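Flagellar hook-associated protein 2 (Bdellovibrio bacteriovorus, PDB 6KTY) probably caps the tip of the growing flagellar filament, helping flagellin subunits polymerise there instead of leaking out. Local coordinates at residues I64-P69 / K73-N78. Residues are numbered along the deposited sequence; the frame is centred on the assembly and turned at random.
Sequences IKFETP and KEVYIN
Phe66 and Val75 make the closer of the two apolar contacts between the arms of this beta hairpin. Val75 CG2 sits at the edge of the Phe66 ring, near its plane, 3.7 Å from Phe66 CE2. Phe66 CG lies anti to its carbonyl carbon (chi1 -56°), which swings the ring along the strand toward Val75. On the same face, Ile64 CD1 reaches Ile77 CG1 at 4.2 Å. Lys65 and Glu74 lie on the other face, side by side as extended chains, touching through Lys65 CG and Glu74 CG at 3.9 Å. Their charged ends stay apart, with Lys65 NZ 4.9 Å from Glu74 OE2. Near the turn, the bent Lys73 chain crosses Thr68 at about a right angle, with Lys73 CG 3.9 Å from both Thr68 OG1 and Thr68 CG2. Thr68 OG1 donates a hydrogen bond to the backbone O of Gly71 in the turn.

Two antiparallel hydrogen-bonded pairs set this register. Ile64 and Val75 exchange two backbone bonds. Phe66 and Lys73 exchange two more, and Lys73 N to Phe66 O is nearly straight (177°, 2.7 Å). Lys65 and Glu74 form the non-hydrogen-bonded pair between them.

In this fragment of the cap protein, the hairpin belongs to a three-stranded antiparallel sheet. Strand 63-68 is its middle strand and bonds to strand 129-136 through Lys65 and Lys132. Helix 84-94 packs on the face that carries Val75 and Ile77, where Ile91 and Ala94 meet Val75 and Val87 meets Ile77.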
loop_
_atom_site.group_PDB
_atom_site.type_symbol
_atom_site.label_atom_id
_atom_site.label_comp_id
_atom_site.label_asym_id
_atom_site.label_seq_id
_atom_site.Cartn_x
_atom_site.Cartn_y
_atom_site.Cartn_z
ATOM N N ILE A 64 14.652 5.883 38.221
ATOM C CA ILE A 64 14.459 6.439 36.884
ATOM C C ILE A 64 13.315 7.449 36.973
ATOM O O ILE A 64 12.262 7.147 37.544
ATOM C CB ILE A 64 14.166 5.361 35.838
ATOM C CG1 ILE A 64 15.362 4.421 35.686
ATOM C CG2 ILE A 64 13.855 5.964 34.481
ATOM C CD1 ILE A 64 14.981 3.121 35.014
ATOM N N LYS A 65 13.555 8.646 36.432
ATOM C CA LYS A 65 12.585 9.746 36.464
ATOM C C LYS A 65 11.731 9.797 35.196
ATOM O O LYS A 65 12.222 9.667 34.060
ATOM C CB LYS A 65 13.350 11.069 36.680
ATOM C CG LYS A 65 12.536 12.263 37.153
ATOM C CD LYS A 65 13.468 13.352 37.712
ATOM C CE LYS A 65 12.759 14.678 37.885
ATOM N NZ LYS A 65 13.711 15.816 38.017
ATOM N N PHE A 66 10.431 9.991 35.374
ATOM C CA PHE A 66 9.535 10.201 34.241
ATOM C C PHE A 66 8.748 11.479 34.489
ATOM O O PHE A 66 8.320 11.725 35.626
ATOM C CB PHE A 66 8.584 9.015 34.095
ATOM C CG PHE A 66 9.285 7.704 33.972
ATOM C CD1 PHE A 66 9.915 7.354 32.781
ATOM C CD2 PHE A 66 9.333 6.821 35.052
ATOM C CE1 PHE A 66 10.582 6.144 32.663
ATOM C CE2 PHE A 66 9.986 5.616 34.938
ATOM C CZ PHE A 66 10.611 5.270 33.735
ATOM N N GLU A 67 8.595 12.320 33.467
ATOM C CA GLU A 67 7.701 13.487 33.591
ATOM C C GLU A 67 6.459 13.102 32.817
ATOM O O GLU A 67 6.542 12.810 31.618
ATOM C CB GLU A 67 8.269 14.767 32.997
ATOM C CG GLU A 67 9.564 15.254 33.646
ATOM C CD GLU A 67 9.380 15.763 35.063
ATOM O OE1 GLU A 67 8.251 15.746 35.601
ATOM O OE2 GLU A 67 10.384 16.190 35.647
ATOM N N THR A 68 5.319 13.123 33.494
ATOM C CA THR A 68 4.075 12.653 32.906
ATOM C C THR A 68 2.973 13.690 33.055
ATOM O O THR A 68 3.096 14.640 33.837
ATOM C CB THR A 68 3.639 11.322 33.555
ATOM O OG1 THR A 68 3.001 11.588 34.814
ATOM C CG2 THR A 68 4.828 10.466 33.803
ATOM N N PRO A 69 1.863 13.502 32.308
ATOM C CA PRO A 69 0.724 14.398 32.462
ATOM C C PRO A 69 0.134 14.387 33.888
ATOM O O PRO A 69 -0.574 15.329 34.272
ATOM C CB PRO A 69 -0.292 13.864 31.438
ATOM C CG PRO A 69 0.475 12.950 30.517
ATOM C CD PRO A 69 1.565 12.374 31.403
ATOM N N LYS A 73 7.179 11.448 38.072
ATOM C CA LYS A 73 7.160 10.117 38.660
ATOM C C LYS A 73 8.587 9.591 38.721
ATOM O O LYS A 73 9.338 9.677 37.753
ATOM C CB LYS A 73 6.249 9.166 37.873
ATOM C CG LYS A 73 4.820 9.667 37.669
ATOM C CD LYS A 73 4.007 9.654 38.946
ATOM C CE LYS A 73 2.575 10.074 38.705
ATOM N NZ LYS A 73 1.892 10.424 39.983
ATOM N N GLU A 74 8.983 9.097 39.885
ATOM C CA GLU A 74 10.315 8.548 40.062
ATOM C C GLU A 74 10.168 7.111 40.485
ATOM O O GLU A 74 9.685 6.874 41.588
ATOM C CB GLU A 74 11.098 9.353 41.106
ATOM C CG GLU A 74 11.540 10.728 40.581
ATOM C CD GLU A 74 12.370 11.534 41.570
ATOM O OE1 GLU A 74 13.156 10.929 42.348
ATOM O OE2 GLU A 74 12.253 12.785 41.560
ATOM N N VAL A 75 10.607 6.175 39.628
ATOM C CA VAL A 75 10.506 4.734 39.891
ATOM C C VAL A 75 11.820 4.231 40.495
ATOM O O VAL A 75 12.884 4.394 39.907
ATOM C CB VAL A 75 10.174 3.942 38.596
ATOM C CG1 VAL A 75 10.359 2.432 38.795
ATOM C CG2 VAL A 75 8.733 4.247 38.138
ATOM N N TYR A 76 11.715 3.645 41.682
ATOM C CA TYR A 76 12.872 3.236 42.478
ATOM C C TYR A 76 13.403 1.881 42.029
ATOM O O TYR A 76 12.693 0.867 42.091
ATOM C CB TYR A 76 12.501 3.157 43.956
ATOM C CG TYR A 76 11.856 4.417 44.518
ATOM C CD1 TYR A 76 12.405 5.687 44.272
ATOM C CD2 TYR A 76 10.686 4.350 45.284
ATOM C CE1 TYR A 76 11.812 6.850 44.781
ATOM C CE2 TYR A 76 10.093 5.499 45.793
ATOM C CZ TYR A 76 10.661 6.744 45.544
ATOM O OH TYR A 76 10.077 7.885 46.062
ATOM N N ILE A 77 14.671 1.858 41.633
ATOM C CA ILE A 77 15.312 0.623 41.194
ATOM C C ILE A 77 16.169 0.027 42.316
ATOM O O ILE A 77 17.171 0.590 42.759
ATOM C CB ILE A 77 16.097 0.846 39.923
ATOM C CG1 ILE A 77 15.123 1.323 38.826
ATOM C CG2 ILE A 77 16.820 -0.444 39.504
ATOM C CD1 ILE A 77 13.909 0.410 38.669
ATOM N N ASN A 78 15.701 -1.117 42.781
ATOM C CA ASN A 78 16.321 -1.840 43.838
ATOM C C ASN A 78 17.431 -2.737 43.269
ATOM O O ASN A 78 17.198 -3.543 42.373
ATOM C CB ASN A 78 15.240 -2.636 44.539
ATOM C CG ASN A 78 15.755 -3.396 45.687
ATOM O OD1 ASN A 78 16.919 -3.783 45.707
ATOM N ND2 ASN A 78 14.901 -3.644 46.655
#